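Polyporopepsin (Irpex lacteus, PDB 1WKR) cleaves peptide bonds as a pepsin-like aspartic endopeptidase of broad specificity with milk-clotting activity. Local coordinates at residues A[29-34]-A[211-216]; A[143-148]-A[316-321]. One frame throughout, in Å; residues are numbered along the deposited sequence.

Contact 1 (A[29-34]-A[211-216])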
loop_
_atom_site.group_PDB
_atom_site.type_symbol
_atom_site.label_atom_id
_atom_site.label_comp_id
_atom_site.label_asym_id
_atom_site.label_seq_id
_atom_site.Cartn_x
_atom_site.Cartn_y
_atom_site.Cartn_z
ATOM N N LEU A 29 -10.835 -7.193 -2.853
ATOM C CA LEU A 29 -10.346 -5.903 -3.260
ATOM C C LEU A 29 -8.970 -5.661 -2.730
ATOM O O LEU A 29 -8.631 -5.949 -1.566
ATOM C CB LEU A 29 -11.271 -4.785 -2.779
ATOM C CG LEU A 29 -12.752 -4.881 -3.292
ATOM C CD1 LEU A 29 -13.441 -3.579 -3.011
ATOM C CD2 LEU A 29 -12.806 -5.108 -4.839
ATOM N N LEU A 30 -8.120 -5.059 -3.591
ATOM C CA LEU A 30 -6.720 -4.779 -3.275
ATOM C C LEU A 30 -6.638 -3.596 -2.311
ATOM O O LEU A 30 -7.196 -2.528 -2.569
ATOM C CB LEU A 30 -6.023 -4.488 -4.599
ATOM C CG LEU A 30 -4.474 -4.381 -4.586
ATOM C CD1 LEU A 30 -3.910 -4.737 -5.963
ATOM C CD2 LEU A 30 -4.015 -2.959 -4.200
ATOM N N VAL A 31 -5.935 -3.782 -1.214
ATOM C CA VAL A 31 -5.803 -2.733 -0.186
ATOM C C VAL A 31 -4.828 -1.666 -0.666
ATOM O O VAL A 31 -3.614 -1.920 -0.779
ATOM C CB VAL A 31 -5.319 -3.296 1.140
ATOM C CG1 VAL A 31 -5.070 -2.190 2.168
ATOM C CG2 VAL A 31 -6.312 -4.341 1.668
ATOM N N ASP A 32 -5.339 -0.446 -0.942
ATOM C CA ASP A 32 -4.471 0.587 -1.541
ATOM C C ASP A 32 -4.548 1.906 -0.797
ATOM O O ASP A 32 -5.489 2.674 -0.932
ATOM C CB ASP A 32 -4.894 0.776 -3.014
ATOM C CG ASP A 32 -3.908 1.515 -3.827
ATOM O OD1 ASP A 32 -2.739 1.722 -3.350
ATOM O OD2 ASP A 32 -4.211 1.950 -4.972
ATOM N N THR A 33 -3.501 2.234 -0.036
ATOM C CA THR A 33 -3.342 3.577 0.550
ATOM C C THR A 33 -2.776 4.553 -0.454
ATOM O O THR A 33 -2.698 5.737 -0.114
ATOM C CB THR A 33 -2.532 3.565 1.825
ATOM O OG1 THR A 33 -1.187 3.088 1.532
ATOM C CG2 THR A 33 -3.138 2.655 2.926
ATOM N N GLY A 34 -2.440 4.115 -1.684
ATOM C CA GLY A 34 -1.927 5.004 -2.719
ATOM C C GLY A 34 -2.967 5.483 -3.713
ATOM O O GLY A 34 -2.594 6.140 -4.687
ATOM N N VAL A 211 3.705 6.470 1.578
ATOM C CA VAL A 211 3.563 5.116 2.168
ATOM C C VAL A 211 2.389 4.479 1.500
ATOM O O VAL A 211 1.248 4.985 1.601
ATOM C CB VAL A 211 3.396 5.233 3.695
ATOM C CG1 VAL A 211 3.274 3.823 4.284
ATOM C CG2 VAL A 211 4.543 5.999 4.332
ATOM N N ASP A 212 2.622 3.384 0.801
ATOM C CA ASP A 212 1.622 2.856 -0.138
ATOM C C ASP A 212 1.567 1.329 -0.030
ATOM O O ASP A 212 2.423 0.625 -0.552
ATOM C CB ASP A 212 1.964 3.301 -1.559
ATOM C CG ASP A 212 0.922 2.897 -2.513
ATOM O OD1 ASP A 212 -0.146 2.356 -2.152
ATOM O OD2 ASP A 212 1.111 3.132 -3.793
ATOM N N THR A 213 0.480 0.824 0.546
ATOM C CA THR A 213 0.233 -0.606 0.604
ATOM C C THR A 213 0.113 -1.248 -0.767
ATOM O O THR A 213 0.289 -2.462 -0.878
ATOM C CB THR A 213 -1.052 -0.914 1.397
ATOM O OG1 THR A 213 -2.162 -0.235 0.778
ATOM C CG2 THR A 213 -0.968 -0.452 2.881
ATOM N N GLY A 214 -0.294 -0.457 -1.788
ATOM C CA GLY A 214 -0.558 -0.943 -3.155
ATOM C C GLY A 214 0.594 -0.752 -4.091
ATOM O O GLY A 214 0.430 -0.847 -5.328
ATOM N N THR A 215 1.799 -0.446 -3.572
ATOM C CA THR A 215 3.050 -0.581 -4.369
ATOM C C THR A 215 3.799 -1.756 -3.763
ATOM O O THR A 215 4.024 -1.802 -2.553
ATOM C CB THR A 215 3.878 0.690 -4.309
ATOM O OG1 THR A 215 3.226 1.711 -5.083
ATOM C CG2 THR A 215 5.263 0.512 -4.910
ATOM N N THR A 216 4.218 -2.719 -4.582
ATOM C CA THR A 216 4.861 -3.912 -4.050
ATOM C C THR A 216 6.221 -3.573 -3.436
ATOM O O THR A 216 6.541 -3.916 -2.289
ATOM C CB THR A 216 5.075 -4.967 -5.133
ATOM O OG1 THR A 216 3.842 -5.202 -5.815
ATOM C CG2 THR A 216 5.564 -6.287 -4.538
HETATM O O HOH W 1 -1.897 -4.139 -1.409
HETATM O O HOH W 2 -0.165 6.934 -0.040
#

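Contact 2 (A[143-148]-A[316-321])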
loop_
_atom_site.group_PDB
_atom_site.type_symbol
_atom_site.label_atom_id
_atom_site.label_comp_id
_atom_site.label_asym_id
_atom_site.label_seq_id
_atom_site.Cartn_x
_atom_site.Cartn_y
_atom_site.Cartn_z
ATOM N N LEU A 143 -7.235 4.562 9.907
ATOM C CA LEU A 143 -7.063 3.180 9.479
ATOM C C LEU A 143 -5.696 2.742 9.931
ATOM O O LEU A 143 -4.733 3.444 9.705
ATOM C CB LEU A 143 -7.157 3.107 7.914
ATOM C CG LEU A 143 -6.689 1.752 7.345
ATOM C CD1 LEU A 143 -7.565 0.589 7.734
ATOM C CD2 LEU A 143 -6.655 1.867 5.815
ATOM N N ALA A 144 -5.559 1.547 10.503
ATOM C CA ALA A 144 -4.259 0.980 10.887
ATOM C C ALA A 144 -4.096 -0.337 10.205
ATOM O O ALA A 144 -5.034 -1.189 10.161
ATOM C CB ALA A 144 -4.192 0.838 12.392
ATOM N N VAL A 145 -2.920 -0.606 9.620
ATOM C CA VAL A 145 -2.686 -1.755 8.750
ATOM C C VAL A 145 -1.553 -2.585 9.297
ATOM O O VAL A 145 -0.431 -2.099 9.519
ATOM C CB VAL A 145 -2.330 -1.257 7.330
ATOM C CG1 VAL A 145 -1.945 -2.445 6.450
ATOM C CG2 VAL A 145 -3.457 -0.484 6.730
ATOM N N SER A 146 -1.833 -3.894 9.435
ATOM C CA SER A 146 -0.850 -4.918 9.752
ATOM C C SER A 146 -0.594 -5.798 8.559
ATOM O O SER A 146 -1.530 -6.513 8.092
ATOM C CB SER A 146 -1.326 -5.740 10.925
ATOM O OG SER A 146 -0.473 -6.868 11.145
ATOM N N PHE A 147 0.626 -5.778 8.035
ATOM C CA PHE A 147 1.141 -6.775 7.086
ATOM C C PHE A 147 2.222 -7.572 7.774
ATOM O O PHE A 147 2.783 -7.153 8.787
ATOM C CB PHE A 147 1.692 -6.097 5.825
ATOM C CG PHE A 147 0.689 -5.403 4.917
ATOM C CD1 PHE A 147 -0.652 -5.515 5.066
ATOM C CD2 PHE A 147 1.178 -4.701 3.837
ATOM C CE1 PHE A 147 -1.540 -4.927 4.150
ATOM C CE2 PHE A 147 0.321 -4.078 2.909
ATOM C CZ PHE A 147 -1.042 -4.217 3.083
ATOM N N GLU A 148 2.518 -8.766 7.246
ATOM C CA GLU A 148 3.549 -9.628 7.796
ATOM C C GLU A 148 4.275 -10.325 6.676
ATOM O O GLU A 148 3.690 -10.545 5.595
ATOM C CB GLU A 148 2.908 -10.693 8.711
ATOM C CG GLU A 148 2.253 -10.109 9.919
ATOM C CD GLU A 148 1.587 -11.143 10.820
ATOM O OE1 GLU A 148 1.615 -12.378 10.512
ATOM O OE2 GLU A 148 1.029 -10.653 11.858
ATOM N N PHE A 316 6.707 -3.272 9.308
ATOM C CA PHE A 316 6.317 -2.156 10.171
ATOM C C PHE A 316 4.847 -2.014 10.184
ATOM O O PHE A 316 4.182 -2.021 9.118
ATOM C CB PHE A 316 6.996 -0.865 9.701
ATOM C CG PHE A 316 8.513 -0.964 9.753
ATOM C CD1 PHE A 316 9.168 -0.867 10.975
ATOM C CD2 PHE A 316 9.256 -1.189 8.611
ATOM C CE1 PHE A 316 10.510 -1.022 11.062
ATOM C CE2 PHE A 316 10.643 -1.330 8.721
ATOM C CZ PHE A 316 11.237 -1.263 9.929
ATOM N N TYR A 317 4.267 -1.799 11.343
ATOM C CA TYR A 317 2.835 -1.495 11.497
ATOM C C TYR A 317 2.613 -0.035 11.082
ATOM O O TYR A 317 3.445 0.824 11.436
ATOM C CB TYR A 317 2.440 -1.669 12.966
ATOM C CG TYR A 317 0.960 -1.568 13.245
ATOM C CD1 TYR A 317 0.066 -2.497 12.706
ATOM C CD2 TYR A 317 0.441 -0.597 14.098
ATOM C CE1 TYR A 317 -1.295 -2.472 12.994
ATOM C CE2 TYR A 317 -0.915 -0.606 14.428
ATOM C CZ TYR A 317 -1.740 -1.512 13.882
ATOM O OH TYR A 317 -3.114 -1.521 14.218
ATOM N N SER A 318 1.532 0.258 10.386
ATOM C CA SER A 318 1.320 1.659 9.877
ATOM C C SER A 318 -0.052 2.136 10.224
ATOM O O SER A 318 -1.040 1.417 10.226
ATOM C CB SER A 318 1.606 1.699 8.376
ATOM O OG SER A 318 0.839 0.771 7.613
ATOM N N VAL A 319 -0.101 3.443 10.535
ATOM C CA VAL A 319 -1.320 4.120 10.989
ATOM C C VAL A 319 -1.564 5.339 10.075
ATOM O O VAL A 319 -0.741 6.212 9.994
ATOM C CB VAL A 319 -1.232 4.543 12.455
ATOM C CG1 VAL A 319 -2.573 5.179 12.880
ATOM C CG2 VAL A 319 -0.865 3.340 13.364
ATOM N N TYR A 320 -2.742 5.351 9.457
ATOM C CA TYR A 320 -3.118 6.348 8.458
ATOM C C TYR A 320 -4.223 7.194 9.147
ATOM O O TYR A 320 -5.376 6.794 9.204
ATOM C CB TYR A 320 -3.625 5.690 7.190
ATOM C CG TYR A 320 -2.585 4.747 6.608
ATOM C CD1 TYR A 320 -2.496 3.449 7.043
ATOM C CD2 TYR A 320 -1.651 5.202 5.689
ATOM C CE1 TYR A 320 -1.485 2.590 6.627
ATOM C CE2 TYR A 320 -0.621 4.318 5.217
ATOM C CZ TYR A 320 -0.588 3.056 5.720
ATOM O OH TYR A 320 0.435 2.192 5.286
ATOM N N ASP A 321 -3.799 8.288 9.777
ATOM C CA ASP A 321 -4.699 9.058 10.661
ATOM C C ASP A 321 -5.221 10.291 9.930
ATOM O O ASP A 321 -4.507 11.275 9.775
ATOM C CB ASP A 321 -3.870 9.416 11.913
ATOM C CG ASP A 321 -4.680 10.118 12.979
ATOM O OD1 ASP A 321 -5.805 10.586 12.704
ATOM O OD2 ASP A 321 -4.193 10.221 14.132
HETATM O O HOH W 3 -4.550 -3.006 12.533
HETATM O O HOH W 4 1.714 -1.792 7.735
#

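Contact 1 (A[29-34]-A[211-216])
The two Asp-Thr-Gly loops of a pepsin-like active site meet here through the fireman's grip of Thr-33 and Thr-213. Each threonine reaches across to the other loop. Thr-213 OG1 donates to Val-31 O at 2.7 Å, from above the carbonyl plane, and accepts from Thr-33 N at 2.9 Å. In return, Thr-33 OG1 accepts a nearly straight bond from Thr-213 N (3.0 Å, 164° at the hydrogen) and donates to Val-211 O at 3.1 Å. Both hydroxyls sit between their own backbone N and carbonyl carbon (chi1 near +60° in both), and the methyls touch, Thr-33 CG2 to Thr-213 CG2 at 3.8 Å. The catalytic carboxylates of Asp-32 and Asp-212 lie nearly coplanar, their planes 19° apart, with the two OD1 atoms 2.9 Å from each other. Each OD1 closes an Asx turn on its own loop, taking the N-H of Gly-34 or Gly-214 from above the carboxylate plane. Asp-32 OD2 is held by Ser-35 OG, Asp-212 OD2 by Thr-215 OG1 at 2.9 Å, and a modified side chain of the bound peptide inhibitor hydrogen-bonds to Asp-32 OD1 and Asp-212 OD2. Such a paired, pseudo-symmetric dyad is characteristic of aspartic proteases; here, as in pepsin, one chain supplies both halves.

Contact 2 (A[143-148]-A[316-321])
Tyr-320 packs against Val-145 and Tyr-317 against Ala-144 on different faces of an antiparallel strand pair in the interdomain beta-sheet of the pepsin fold. The Tyr-320 ring lies roughly along strand 143-146 and meets Val-145 obliquely, CE1 to CG2 at 3.7 Å, while Leu-143 O lies at its edge, near the ring plane. With CG anti to its carbonyl carbon (chi1 -57°), Tyr-320 turns back along its strand, and its OH donates to Ser-318 OG at 2.8 Å. Leu-143, Val-145, Ser-318 and Tyr-320 share a face, where Trp-189 meets the Tyr-320 ring edge-to-face. On the face of Ala-144 and Val-319, the Tyr-317 ring reaches across the neighbouring strand: its phenol end comes close to the methyl of Ala-144, CB to OH 3.2 Å, and Ser-146 CB meets the ring edge. Asp-166 N bonds to that hydroxyl, and a water bonds to it and, weakly, donates to Ala-144 O. Two hydrogen-bonded pairs, Leu-143 with Tyr-320 and Val-145 with Ser-318, flank the non-hydrogen-bonded pair Ala-144 with Val-319. A second water donates hydrogen bonds to Val-145 O and Phe-316 O, both at 2.8 Å, and accepts from Ser-318 OG at 2.7 Å.

In the fold
The centres of the two contacts lie about 11 Å apart, that of contact 1 about 2 Å and that of contact 2 about 10 Å from the centre of the molecule. Their segments alternate in sequence: 29-34, 143-148, 211-216, 316-321. Each contact thus joins an earlier and a later part of the polypeptide, as expected of a bilobal aspartic protease whose lobes meet at the catalytic centre. The contacts pack directly on each other: the Tyr-320 ring lies against Thr-33 CG2 and its OH near Val-211 CG1, while Phe-147 CZ touches Thr-213 CB. Tyr-320 of strand 316-321 and Phe-147, just past strand 142-146, thereby pack the interdomain sheet against the threonine grip behind the catalytic loops.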